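Local coordinates for TfuA domain-containing protein (Methanosarcina acetivorans, PDB 6XP8), which takes part in peptide backbone thioamidation, probably as a partner of a YcaO enzyme in the installation of thioamide groups, at residues Y41-I46 with K212-A217; R82-D87 with E99-G104; I11-A16 with D119-I124; L135-D140 with L188-N193. All blocks are in the same frame, centred on the assembly; numbering follows the deposited sequence.

Contact 1 of 4, residues Y41-I46 with K212-A217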
loop_
_atom_site.group_PDB
_atom_site.type_symbol
_atom_site.label_atom_id
_atom_site.label_comp_id
_atom_site.label_asym_id
_atom_site.label_seq_id
_atom_site.Cartn_x
_atom_site.Cartn_y
_atom_site.Cartn_z
ATOM N N TYR A 41 7.542 -22.999 -4.611
ATOM C CA TYR A 41 7.091 -22.148 -3.490
ATOM C C TYR A 41 5.623 -22.419 -3.144
ATOM O O TYR A 41 4.799 -22.673 -4.030
ATOM C CB TYR A 41 7.328 -20.654 -3.778
ATOM C CG TYR A 41 8.761 -20.184 -3.591
ATOM C CD1 TYR A 41 9.746 -20.467 -4.550
ATOM C CD2 TYR A 41 9.134 -19.443 -2.463
ATOM C CE1 TYR A 41 11.057 -20.042 -4.381
ATOM C CE2 TYR A 41 10.443 -19.008 -2.289
ATOM C CZ TYR A 41 11.400 -19.310 -3.254
ATOM O OH TYR A 41 12.697 -18.886 -3.098
ATOM N N LYS A 42 5.310 -22.368 -1.848
ATOM C CA LYS A 42 3.985 -22.757 -1.355
ATOM C C LYS A 42 3.062 -21.580 -1.049
ATOM O O LYS A 42 1.841 -21.719 -1.120
ATOM C CB LYS A 42 4.098 -23.682 -0.136
ATOM C CG LYS A 42 4.581 -25.096 -0.449
ATOM C CD LYS A 42 3.568 -25.889 -1.271
ATOM C CE LYS A 42 4.243 -27.010 -2.045
ATOM N NZ LYS A 42 3.260 -27.763 -2.874
ATOM N N VAL A 43 3.651 -20.438 -0.693
ATOM C CA VAL A 43 2.887 -19.216 -0.406
ATOM C C VAL A 43 3.541 -18.023 -1.108
ATOM O O VAL A 43 4.765 -17.856 -1.049
ATOM C CB VAL A 43 2.739 -18.934 1.120
ATOM C CG1 VAL A 43 1.873 -17.701 1.366
ATOM C CG2 VAL A 43 2.121 -20.120 1.855
ATOM N N ILE A 44 2.714 -17.227 -1.788
ATOM C CA ILE A 44 3.119 -15.930 -2.347
ATOM C C ILE A 44 2.403 -14.822 -1.571
ATOM O O ILE A 44 1.184 -14.848 -1.431
ATOM C CB ILE A 44 2.777 -15.802 -3.857
ATOM C CG1 ILE A 44 3.517 -16.870 -4.682
ATOM C CG2 ILE A 44 3.110 -14.396 -4.375
ATOM C CD1 ILE A 44 2.952 -17.102 -6.074
ATOM N N GLY A 45 3.173 -13.855 -1.081
ATOM C CA GLY A 45 2.618 -12.616 -0.544
ATOM C C GLY A 45 2.834 -11.493 -1.540
ATOM O O GLY A 45 3.973 -11.188 -1.902
ATOM N N ILE A 46 1.737 -10.906 -2.008
ATOM C CA ILE A 46 1.816 -9.725 -2.868
ATOM C C ILE A 46 1.480 -8.521 -1.998
ATOM O O ILE A 46 0.354 -8.399 -1.518
ATOM C CB ILE A 46 0.874 -9.796 -4.099
ATOM C CG1 ILE A 46 1.168 -11.046 -4.956
ATOM C CG2 ILE A 46 1.005 -8.519 -4.927
ATOM C CD1 ILE A 46 0.134 -11.324 -6.036
ATOM N N LYS A 212 1.533 -17.564 9.040
ATOM C CA LYS A 212 0.549 -18.570 9.459
ATOM C C LYS A 212 0.332 -19.660 8.416
ATOM O O LYS A 212 0.261 -20.843 8.764
ATOM C CB LYS A 212 -0.784 -17.914 9.836
ATOM C CG LYS A 212 -0.736 -17.189 11.168
ATOM C CD LYS A 212 -2.122 -16.874 11.707
ATOM C CE LYS A 212 -2.037 -16.285 13.111
ATOM N NZ LYS A 212 -1.540 -17.256 14.131
ATOM N N LEU A 213 0.250 -19.268 7.145
ATOM C CA LEU A 213 0.002 -20.231 6.066
ATOM C C LEU A 213 1.184 -21.164 5.799
ATOM O O LEU A 213 0.977 -22.330 5.440
ATOM C CB LEU A 213 -0.457 -19.537 4.774
ATOM C CG LEU A 213 -1.844 -18.880 4.749
ATOM C CD1 LEU A 213 -2.069 -18.202 3.410
ATOM C CD2 LEU A 213 -2.985 -19.854 5.038
ATOM N N ILE A 214 2.406 -20.653 5.976
ATOM C CA ILE A 214 3.628 -21.470 5.893
ATOM C C ILE A 214 3.642 -22.530 6.999
ATOM O O ILE A 214 3.950 -23.699 6.734
ATOM C CB ILE A 214 4.921 -20.596 5.888
ATOM C CG1 ILE A 214 5.093 -19.887 4.534
ATOM C CG2 ILE A 214 6.180 -21.401 6.239
ATOM C CD1 ILE A 214 5.420 -20.783 3.348
ATOM N N GLU A 215 3.275 -22.118 8.216
ATOM C CA GLU A 215 3.215 -23.007 9.385
ATOM C C GLU A 215 2.162 -24.111 9.249
ATOM O O GLU A 215 2.325 -25.193 9.813
ATOM C CB GLU A 215 2.983 -22.204 10.671
ATOM C CG GLU A 215 4.204 -21.424 11.150
ATOM C CD GLU A 215 3.950 -20.556 12.378
ATOM O OE1 GLU A 215 2.782 -20.409 12.811
ATOM O OE2 GLU A 215 4.937 -20.002 12.916
ATOM N N GLU A 216 1.099 -23.839 8.493
ATOM C CA GLU A 216 0.014 -24.803 8.280
ATOM C C GLU A 216 0.277 -25.719 7.080
ATOM O O GLU A 216 0.652 -25.256 5.999
ATOM C CB GLU A 216 -1.337 -24.087 8.159
ATOM C CG GLU A 216 -1.835 -23.497 9.478
ATOM C CD GLU A 216 -3.064 -22.606 9.340
ATOM O OE1 GLU A 216 -3.423 -22.206 8.207
ATOM O OE2 GLU A 216 -3.677 -22.296 10.387
ATOM N N ALA A 217 0.082 -27.019 7.298
ATOM C CA ALA A 217 0.393 -28.057 6.309
ATOM C C ALA A 217 -0.828 -28.430 5.474
ATOM O O ALA A 217 -0.696 -28.904 4.345
ATOM C CB ALA A 217 0.966 -29.288 6.999
#

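Contact 2 of 4, residues R82-D87 with E99-G104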
loop_
_atom_site.group_PDB
_atom_site.type_symbol
_atom_site.label_atom_id
_atom_site.label_comp_id
_atom_site.label_asym_id
_atom_site.label_seq_id
_atom_site.Cartn_x
_atom_site.Cartn_y
_atom_site.Cartn_z
ATOM N N ARG A 82 -5.569 -6.303 -6.056
ATOM C CA ARG A 82 -5.772 -7.627 -6.655
ATOM C C ARG A 82 -6.614 -8.566 -5.787
ATOM O O ARG A 82 -7.458 -9.303 -6.313
ATOM C CB ARG A 82 -4.437 -8.283 -7.030
ATOM C CG ARG A 82 -3.731 -7.640 -8.214
ATOM C CD ARG A 82 -4.374 -7.968 -9.553
ATOM N NE ARG A 82 -3.636 -7.298 -10.620
ATOM C CZ ARG A 82 -3.951 -6.120 -11.153
ATOM N NH1 ARG A 82 -5.035 -5.452 -10.762
ATOM N NH2 ARG A 82 -3.174 -5.607 -12.097
ATOM N N ALA A 83 -6.414 -8.525 -4.469
ATOM C CA ALA A 83 -7.217 -9.362 -3.574
ATOM C C ALA A 83 -8.699 -8.976 -3.629
ATOM O O ALA A 83 -9.565 -9.851 -3.589
ATOM C CB ALA A 83 -6.689 -9.332 -2.153
ATOM N N SER A 84 -8.982 -7.679 -3.776
ATOM C CA SER A 84 -10.364 -7.210 -3.923
ATOM C C SER A 84 -11.013 -7.702 -5.222
ATOM O O SER A 84 -12.238 -7.853 -5.294
ATOM C CB SER A 84 -10.445 -5.684 -3.820
ATOM O OG SER A 84 -10.045 -5.046 -5.021
ATOM N N GLU A 85 -10.181 -7.948 -6.233
ATOM C CA GLU A 85 -10.637 -8.438 -7.537
ATOM C C GLU A 85 -10.715 -9.957 -7.615
ATOM O O GLU A 85 -11.481 -10.496 -8.423
ATOM C CB GLU A 85 -9.733 -7.913 -8.661
ATOM C CG GLU A 85 -9.707 -6.396 -8.789
ATOM C CD GLU A 85 -8.485 -5.857 -9.521
ATOM O OE1 GLU A 85 -7.514 -6.610 -9.752
ATOM O OE2 GLU A 85 -8.491 -4.656 -9.863
ATOM N N LEU A 86 -9.922 -10.648 -6.789
ATOM C CA LEU A 86 -9.748 -12.098 -6.927
ATOM C C LEU A 86 -10.033 -12.927 -5.667
ATOM O O LEU A 86 -9.738 -14.131 -5.647
ATOM C CB LEU A 86 -8.345 -12.416 -7.484
ATOM C CG LEU A 86 -7.975 -11.867 -8.869
ATOM C CD1 LEU A 86 -6.468 -11.845 -9.059
ATOM C CD2 LEU A 86 -8.648 -12.648 -9.994
ATOM N N ASP A 87 -10.620 -12.307 -4.638
ATOM C CA ASP A 87 -10.936 -13.028 -3.387
ATOM C C ASP A 87 -11.932 -14.172 -3.558
ATOM O O ASP A 87 -11.833 -15.191 -2.869
ATOM C CB ASP A 87 -11.364 -12.094 -2.239
ATOM C CG ASP A 87 -12.443 -11.081 -2.636
ATOM O OD1 ASP A 87 -13.039 -11.178 -3.731
ATOM O OD2 ASP A 87 -12.688 -10.162 -1.825
ATOM N N GLU A 99 -9.975 -4.149 2.667
ATOM C CA GLU A 99 -11.357 -3.972 3.129
ATOM C C GLU A 99 -12.069 -2.816 2.420
ATOM O O GLU A 99 -13.207 -2.976 1.966
ATOM C CB GLU A 99 -11.403 -3.788 4.647
ATOM C CG GLU A 99 -11.098 -5.061 5.431
ATOM C CD GLU A 99 -10.752 -4.820 6.895
ATOM O OE1 GLU A 99 -10.888 -3.678 7.398
ATOM O OE2 GLU A 99 -10.340 -5.797 7.556
ATOM N N TRP A 100 -11.389 -1.675 2.310
ATOM C CA TRP A 100 -11.949 -0.503 1.623
ATOM C C TRP A 100 -12.220 -0.742 0.137
ATOM O O TRP A 100 -13.257 -0.319 -0.368
ATOM C CB TRP A 100 -11.067 0.733 1.814
ATOM C CG TRP A 100 -10.982 1.247 3.224
ATOM C CD1 TRP A 100 -11.978 1.261 4.164
ATOM C CD2 TRP A 100 -9.845 1.861 3.840
ATOM N NE1 TRP A 100 -11.526 1.828 5.330
ATOM C CE2 TRP A 100 -10.221 2.205 5.162
ATOM C CE3 TRP A 100 -8.538 2.141 3.409
ATOM C CZ2 TRP A 100 -9.334 2.820 6.061
ATOM C CZ3 TRP A 100 -7.653 2.754 4.303
ATOM C CH2 TRP A 100 -8.059 3.083 5.614
ATOM N N TYR A 101 -11.298 -1.420 -0.553
ATOM C CA TYR A 101 -11.507 -1.804 -1.957
ATOM C C TYR A 101 -12.683 -2.776 -2.096
ATOM O O TYR A 101 -13.549 -2.587 -2.955
ATOM C CB TYR A 101 -10.249 -2.439 -2.565
ATOM C CG TYR A 101 -9.203 -1.488 -3.116
ATOM C CD1 TYR A 101 -9.530 -0.519 -4.082
ATOM C CD2 TYR A 101 -7.864 -1.592 -2.710
ATOM C CE1 TYR A 101 -8.563 0.346 -4.586
ATOM C CE2 TYR A 101 -6.888 -0.737 -3.217
ATOM C CZ TYR A 101 -7.242 0.221 -4.157
ATOM O OH TYR A 101 -6.277 1.060 -4.657
ATOM N N ARG A 102 -12.695 -3.802 -1.240
ATOM C CA ARG A 102 -13.743 -4.833 -1.212
ATOM C C ARG A 102 -15.149 -4.227 -1.085
ATOM O O ARG A 102 -16.070 -4.623 -1.809
ATOM C CB ARG A 102 -13.471 -5.817 -0.060
ATOM C CG ARG A 102 -14.445 -6.984 0.060
ATOM C CD ARG A 102 -14.382 -7.627 1.441
ATOM N NE ARG A 102 -14.725 -6.680 2.507
ATOM C CZ ARG A 102 -14.400 -6.820 3.793
ATOM N NH1 ARG A 102 -13.712 -7.877 4.214
ATOM N NH2 ARG A 102 -14.756 -5.885 4.666
ATOM N N ASP A 103 -15.277 -3.253 -0.188
ATOM C CA ASP A 103 -16.568 -2.659 0.172
ATOM C C ASP A 103 -16.921 -1.410 -0.645
ATOM O O ASP A 103 -17.948 -0.754 -0.389
ATOM C CB ASP A 103 -16.594 -2.358 1.677
ATOM C CG ASP A 103 -16.436 -3.614 2.536
ATOM O OD1 ASP A 103 -16.708 -4.733 2.047
ATOM O OD2 ASP A 103 -16.037 -3.480 3.708
ATOM N N GLY A 104 -16.082 -1.092 -1.632
ATOM C CA GLY A 104 -16.276 0.080 -2.492
ATOM C C GLY A 104 -16.104 1.418 -1.796
ATOM O O GLY A 104 -16.585 2.440 -2.292
#

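Contact 3 of 4, residues I11-A16 with D119-I124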
loop_
_atom_site.group_PDB
_atom_site.type_symbol
_atom_site.label_atom_id
_atom_site.label_comp_id
_atom_site.label_asym_id
_atom_site.label_seq_id
_atom_site.Cartn_x
_atom_site.Cartn_y
_atom_site.Cartn_z
ATOM N N ILE A 11 6.757 -1.542 3.052
ATOM C CA ILE A 11 7.721 -1.890 4.091
ATOM C C ILE A 11 9.006 -2.301 3.370
ATOM O O ILE A 11 8.960 -2.958 2.324
ATOM C CB ILE A 11 7.185 -2.992 5.058
ATOM C CG1 ILE A 11 8.104 -3.136 6.285
ATOM C CG2 ILE A 11 6.956 -4.323 4.337
ATOM C CD1 ILE A 11 7.475 -3.827 7.481
ATOM N N SER A 12 10.146 -1.897 3.917
ATOM C CA SER A 12 11.435 -2.261 3.340
ATOM C C SER A 12 11.730 -3.742 3.559
ATOM O O SER A 12 11.169 -4.370 4.471
ATOM C CB SER A 12 12.551 -1.393 3.928
ATOM O OG SER A 12 12.758 -1.689 5.298
ATOM N N HIS A 13 12.594 -4.297 2.712
ATOM C CA HIS A 13 13.068 -5.677 2.868
ATOM C C HIS A 13 13.742 -5.841 4.232
ATOM O O HIS A 13 13.537 -6.841 4.903
ATOM C CB HIS A 13 14.035 -6.051 1.743
ATOM C CG HIS A 13 13.381 -6.243 0.408
ATOM N ND1 HIS A 13 14.000 -6.908 -0.628
ATOM C CD2 HIS A 13 12.164 -5.871 -0.059
ATOM C CE1 HIS A 13 13.200 -6.930 -1.678
ATOM N NE2 HIS A 13 12.077 -6.310 -1.359
ATOM N N GLU A 14 14.501 -4.820 4.634
ATOM C CA GLU A 14 15.210 -4.795 5.917
ATOM C C GLU A 14 14.258 -4.947 7.108
ATOM O O GLU A 14 14.518 -5.734 8.022
ATOM C CB GLU A 14 16.031 -3.500 6.056
ATOM C CG GLU A 14 17.106 -3.285 4.991
ATOM C CD GLU A 14 16.618 -2.493 3.780
ATOM O OE1 GLU A 14 15.818 -3.025 2.977
ATOM O OE2 GLU A 14 17.051 -1.326 3.620
ATOM N N ASP A 15 13.159 -4.196 7.086
ATOM C CA ASP A 15 12.178 -4.216 8.171
ATOM C C ASP A 15 11.272 -5.442 8.120
ATOM O O ASP A 15 10.855 -5.949 9.162
ATOM C CB ASP A 15 11.362 -2.923 8.187
ATOM C CG ASP A 15 12.182 -1.721 8.636
ATOM O OD1 ASP A 15 13.291 -1.910 9.177
ATOM O OD2 ASP A 15 11.708 -0.588 8.449
ATOM N N ALA A 16 10.981 -5.922 6.912
ATOM C CA ALA A 16 10.171 -7.127 6.746
ATOM C C ALA A 16 10.900 -8.394 7.205
ATOM O O ALA A 16 10.277 -9.276 7.802
ATOM C CB ALA A 16 9.710 -7.263 5.304
ATOM N N ASP A 119 16.161 2.109 -7.217
ATOM C CA ASP A 119 17.255 1.264 -6.734
ATOM C C ASP A 119 16.965 0.640 -5.363
ATOM O O ASP A 119 17.200 -0.554 -5.164
ATOM C CB ASP A 119 18.579 2.047 -6.701
ATOM C CG ASP A 119 18.957 2.636 -8.058
ATOM O OD1 ASP A 119 18.971 1.894 -9.067
ATOM O OD2 ASP A 119 19.252 3.851 -8.113
ATOM N N THR A 120 16.443 1.447 -4.436
ATOM C CA THR A 120 16.254 1.042 -3.031
ATOM C C THR A 120 14.812 0.627 -2.698
ATOM O O THR A 120 14.566 0.004 -1.663
ATOM C CB THR A 120 16.673 2.160 -2.039
ATOM O OG1 THR A 120 15.697 3.212 -2.049
ATOM C CG2 THR A 120 18.058 2.732 -2.374
ATOM N N PHE A 121 13.881 0.993 -3.583
ATOM C CA PHE A 121 12.414 0.818 -3.424
ATOM C C PHE A 121 11.759 1.727 -2.366
ATOM O O PHE A 121 10.547 1.651 -2.150
ATOM C CB PHE A 121 11.974 -0.660 -3.229
ATOM C CG PHE A 121 12.850 -1.676 -3.919
ATOM C CD1 PHE A 121 13.094 -1.615 -5.297
ATOM C CD2 PHE A 121 13.415 -2.720 -3.182
ATOM C CE1 PHE A 121 13.905 -2.562 -5.916
ATOM C CE2 PHE A 121 14.223 -3.672 -3.801
ATOM C CZ PHE A 121 14.469 -3.589 -5.166
ATOM N N GLU A 122 12.545 2.593 -1.721
ATOM C CA GLU A 122 11.995 3.517 -0.728
ATOM C C GLU A 122 11.043 4.514 -1.404
ATOM O O GLU A 122 11.375 5.052 -2.460
ATOM C CB GLU A 122 13.114 4.249 0.014
ATOM C CG GLU A 122 12.711 4.793 1.381
ATOM C CD GLU A 122 13.849 5.508 2.087
ATOM O OE1 GLU A 122 14.383 6.485 1.524
ATOM O OE2 GLU A 122 14.214 5.091 3.208
ATOM N N PRO A 123 9.843 4.731 -0.819
ATOM C CA PRO A 123 8.922 5.705 -1.407
ATOM C C PRO A 123 9.443 7.131 -1.297
ATOM O O PRO A 123 10.094 7.484 -0.304
ATOM C CB PRO A 123 7.657 5.559 -0.558
ATOM C CG PRO A 123 7.742 4.192 0.007
ATOM C CD PRO A 123 9.204 3.987 0.281
ATOM N N ILE A 124 9.166 7.918 -2.329
ATOM C CA ILE A 124 9.440 9.349 -2.328
ATOM C C ILE A 124 8.162 10.078 -1.921
ATOM O O ILE A 124 8.172 10.920 -1.013
ATOM C CB ILE A 124 9.948 9.837 -3.717
ATOM C CG1 ILE A 124 11.152 9.009 -4.215
ATOM C CG2 ILE A 124 10.228 11.340 -3.714
ATOM C CD1 ILE A 124 12.364 8.973 -3.306
#

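Contact 4 of 4, residues L135-D140 with L188-N193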
loop_
_atom_site.group_PDB
_atom_site.type_symbol
_atom_site.label_atom_id
_atom_site.label_comp_id
_atom_site.label_asym_id
_atom_site.label_seq_id
_atom_site.Cartn_x
_atom_site.Cartn_y
_atom_site.Cartn_z
ATOM N N LEU A 135 -4.942 12.720 7.750
ATOM C CA LEU A 135 -5.854 13.874 7.855
ATOM C C LEU A 135 -7.015 13.636 8.822
ATOM O O LEU A 135 -7.430 14.561 9.524
ATOM C CB LEU A 135 -6.372 14.327 6.483
ATOM C CG LEU A 135 -5.390 15.077 5.566
ATOM C CD1 LEU A 135 -6.042 15.365 4.221
ATOM C CD2 LEU A 135 -4.876 16.370 6.187
ATOM N N LYS A 136 -7.522 12.400 8.861
ATOM C CA LYS A 136 -8.527 11.998 9.852
ATOM C C LYS A 136 -8.008 12.108 11.284
ATOM O O LYS A 136 -8.696 12.660 12.145
ATOM C CB LYS A 136 -9.068 10.595 9.568
ATOM C CG LYS A 136 -10.231 10.604 8.595
ATOM C CD LYS A 136 -10.547 9.219 8.054
ATOM C CE LYS A 136 -11.678 9.294 7.040
ATOM N NZ LYS A 136 -12.135 7.947 6.604
ATOM N N ALA A 137 -6.795 11.606 11.518
ATOM C CA ALA A 137 -6.128 11.698 12.824
ATOM C C ALA A 137 -5.851 13.153 13.229
ATOM O O ALA A 137 -6.033 13.519 14.391
ATOM C CB ALA A 137 -4.841 10.887 12.829
ATOM N N ALA A 138 -5.435 13.974 12.262
ATOM C CA ALA A 138 -5.226 15.414 12.472
ATOM C C ALA A 138 -6.506 16.140 12.890
ATOM O O ALA A 138 -6.467 16.998 13.784
ATOM C CB ALA A 138 -4.640 16.052 11.224
ATOM N N LEU A 139 -7.621 15.787 12.243
ATOM C CA LEU A 139 -8.955 16.288 12.594
ATOM C C LEU A 139 -9.343 15.908 14.028
ATOM O O LEU A 139 -9.932 16.719 14.749
ATOM C CB LEU A 139 -10.002 15.775 11.591
ATOM C CG LEU A 139 -11.485 16.149 11.726
ATOM C CD1 LEU A 139 -11.755 17.608 11.388
ATOM C CD2 LEU A 139 -12.336 15.241 10.853
ATOM N N ASP A 140 -9.000 14.681 14.422
ATOM C CA ASP A 140 -9.253 14.174 15.779
ATOM C C ASP A 140 -8.425 14.885 16.854
ATOM O O ASP A 140 -8.895 15.079 17.979
ATOM C CB ASP A 140 -9.012 12.658 15.838
ATOM C CG ASP A 140 -9.992 11.862 14.977
ATOM O OD1 ASP A 140 -11.066 12.386 14.605
ATOM O OD2 ASP A 140 -9.678 10.695 14.669
ATOM N N LEU A 188 1.795 20.014 9.517
ATOM C CA LEU A 188 2.972 19.367 8.923
ATOM C C LEU A 188 3.818 18.595 9.947
ATOM O O LEU A 188 4.245 17.469 9.670
ATOM C CB LEU A 188 3.827 20.377 8.145
ATOM C CG LEU A 188 5.096 19.876 7.434
ATOM C CD1 LEU A 188 4.826 18.700 6.500
ATOM C CD2 LEU A 188 5.752 21.018 6.681
ATOM N N ASP A 189 4.047 19.199 11.113
ATOM C CA ASP A 189 4.745 18.536 12.221
ATOM C C ASP A 189 4.036 17.246 12.637
ATOM O O ASP A 189 4.689 16.213 12.826
ATOM C CB ASP A 189 4.891 19.479 13.422
ATOM C CG ASP A 189 5.932 20.567 13.200
ATOM O OD1 ASP A 189 6.881 20.371 12.401
ATOM O OD2 ASP A 189 5.805 21.633 13.839
ATOM N N PHE A 190 2.708 17.309 12.748
ATOM C CA PHE A 190 1.889 16.137 13.062
ATOM C C PHE A 190 2.023 15.045 12.006
ATOM O O PHE A 190 2.177 13.874 12.354
ATOM C CB PHE A 190 0.410 16.508 13.246
ATOM C CG PHE A 190 -0.487 15.324 13.507
ATOM C CD1 PHE A 190 -0.607 14.791 14.796
ATOM C CD2 PHE A 190 -1.206 14.728 12.466
ATOM C CE1 PHE A 190 -1.423 13.696 15.038
ATOM C CE2 PHE A 190 -2.025 13.626 12.705
ATOM C CZ PHE A 190 -2.138 13.114 13.995
ATOM N N CYS A 191 1.949 15.434 10.732
ATOM C CA CYS A 191 2.033 14.490 9.617
ATOM C C CYS A 191 3.396 13.803 9.531
ATOM O O CYS A 191 3.482 12.630 9.159
ATOM C CB CYS A 191 1.714 15.190 8.298
ATOM S SG CYS A 191 -0.017 15.665 8.080
ATOM N N LEU A 192 4.451 14.535 9.888
ATOM C CA LEU A 192 5.821 14.013 9.807
ATOM C C LEU A 192 6.227 13.132 10.986
ATOM O O LEU A 192 7.123 12.286 10.848
ATOM C CB LEU A 192 6.830 15.150 9.596
ATOM C CG LEU A 192 6.833 15.859 8.233
ATOM C CD1 LEU A 192 7.791 17.041 8.244
ATOM C CD2 LEU A 192 7.150 14.926 7.067
ATOM N N ASN A 193 5.550 13.308 12.121
ATOM C CA ASN A 193 5.886 12.603 13.366
ATOM C C ASN A 193 4.847 11.584 13.826
ATOM O O ASN A 193 5.169 10.671 14.595
ATOM C CB ASN A 193 6.158 13.617 14.483
ATOM C CG ASN A 193 7.370 14.485 14.197
ATOM O OD1 ASN A 193 8.483 13.982 14.024
ATOM N ND2 ASN A 193 7.159 15.792 14.145
#

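Contact 1 of 4, residues Y41-I46 with K212-A217
Val43 meets Ile214 and Leu213 mainly through one methyl group, CG2, which reaches from the strand to the last helical turn of the chain. On the Ile214 side the partner is the tip of the side chain: Val43 CG2 stands 3.7 Å from Ile214 CD1, and the same CD1 lies 3.9 Å from Val43 CB, so the delta methyl rests against the branch point of the valine as well as against its methyl. On the Leu213 side CG2 comes up to the root of the side chain, 3.9 Å from Leu213 CB, the two side chains running at about a right angle. Rotation about CA-CB sets this up: CG1 of Val43 is trans to the backbone N (chi1 -177°), which leaves CG2 on the N side and facing the helix. Ile214 leaves its helix to one side of the strand, and a bent chain (chi2 -69°) turns CD1 in over the valine. The contact is wholly apolar. It joins the central strand 43-46 of a five-stranded parallel sheet, order 2-1-3-4-5, to the C-terminal helix 198-215 lying on one face of that sheet. Ile44, next along the strand, belongs to the other face, where it packs on Leu33 and Val37 of helix 33-38. Further out, Leu213 continues over Lys71 and Val73 of the neighbouring strand, while Ile214 reaches Ala1 and Ala3 on the other side. Backbone bonds from Val43 to Val4 and from Ile44 to Lys71 and Val73 hold the strand between those neighbours.

Contact 2 of 4, residues R82-D87 with E99-G104
Ser84 and Arg102 bring their CA atoms to 4.9 Å, a very close approach of two helical backbones, made where helix 78-86 nears its end and helix 96-102 finishes. Little side chain fits between them. Ser84 CB lies 3.5 Å from Tyr101 CB, beta carbon to beta carbon, and 3.9 Å from Arg102 N, so the serine sits directly on the backbone of the second helix. Its hydroxyl lies between the backbone N and carbonyl carbon (chi1 78°), which places OG 3.6 Å from Tyr101 CB while it hydrogen-bonds back to Leu81 O, one turn earlier. Tyr101 begins toward the serine, but its ring runs on past it, to end in a bond from OH to Ser108 O. At the margin Asp87 OD2 stands 4.1 Å from Arg102 CG, a touch on the aliphatic part of the arginine. The charged ends are turned elsewhere: Asp87 OD2 bonds to Tyr98 OH, and Arg102, bent at chi3, meets Asp103 side-on, NE to OD1 at 2.8 Å and NH2 to OD2 at 2.9 Å. Both acceptors lie close to the guanidinium plane, and the NH2 bond is nearly straight (173°). Gly104, at positive phi, closes the helix in a Schellman motif. On the far side of the first segment Arg82 NH1 bridges to Glu85 OE1, which His59 NE2 also binds. Helix 78-86 is thus held between helix 59-67, where Arg82 and Leu86 pack on His59 and Ile62, and helix 96-102, reached through the edge strand 92-93 and tied in by Tyr101 over Ala80 and Leu81.

Contact 3 of 4, residues I11-A16 with D119-I124
His13 and Phe121 form the whole of this contact, imidazole against phenyl. The closest atoms are His13 CE1 and Phe121 CE2, 4.0 Å apart, with His13 NE2 4.2 Å from the same CE2. The ring planes make 42° and the centroids are 5.5 Å apart, an oblique pairing; Phe121 CD2 hangs over the rim of one imidazole face. This is the firmer side. His13 NE2 hydrogen-bonds to Thr7 O and, weakly, to Gln25 O, which helps hold the imidazole in its rotation, and Phe121 also packs on Asn9, Pro26 and Pro27. The phenyl is put there by a backbone at positive phi (70°) and an unusual chi1 of -31°, intermediate between staggered positions. Away from the two rings the contact opens out to solvent: Thr120 and Glu122, flanking Phe121, are exposed, as is Glu14 beside His13. Each segment is kept in shape by its own bonds. In the loop Glu122 N gives to Thr120 OG1 at 3.2 Å, an ST turn, while Asn117 OD1 accepts from the backbone N of Asp119 and Thr120. In the other segment Asp15 N gives to Ser12 OG at 3.1 Å. Ser12 is thereby the N-cap of helix 13-19, at the start of the helix that follows strand 3-6 in an alpha/beta fold built on a parallel sheet, with the loop ahead of helix 128-140 touching its first turn through Phe121.

Contact 4 of 4, residues L135-D140 with L188-N193
The Phe190 ring enters with its outer end against helix 128-140, and at its edge, in the ring plane, lies Ala137 CB, 3.7 Å from Phe190 CZ. Ala138 comes in obliquely to the same ring: its backbone N is 3.5 Å from Phe190 CE2, and its CB is 3.9 Å from that same CE2. The ring therefore rests on the backbone between two consecutive alanines, whose small side chains let it come this near. A chi1 of 177°, CG opposite the backbone N, stretches Phe190 out from helix 181-193 toward helix 128-140. The nearest CA atoms, those of Ala138 and Phe190, are 7.2 Å apart, a close approach that the alanines permit. The contact lies in the run of helices from 128-140 to 181-193, away from the parallel sheet, and joins the first and last of them. Thr141 and Leu143, just past the end of helix 128-140, add to the surroundings of the ring, and Val196 touches Ala137. Both helices have further neighbours: Leu135 packs on His149 and Leu153 of helix 146-157, and Leu188 and Cys191 on Tyr166 of helix 166-175.

From the N terminus, the chain first opens contact 3 at 11-16, just after strand 3-6, and then contact 1 at strand 43-46. Contact 2 opens and closes next, a short loop of 11 residues lying within both longer ones. Contact 3 closes at 119-124, so it crosses contact 1, which stays open to the C terminus. Contact 4 follows contact 3 in series, closing between 135-140 and 188-193 within the span of contact 1. Contact 1 fastens the C-terminal helix to the central strand, contact 2 joins helices 78-86 and 96-102, contact 3 joins the sheet region to the connecting loop, and contact 4, its centre about 36 Å from that of contact 1, joins helices 128-140 and 181-193.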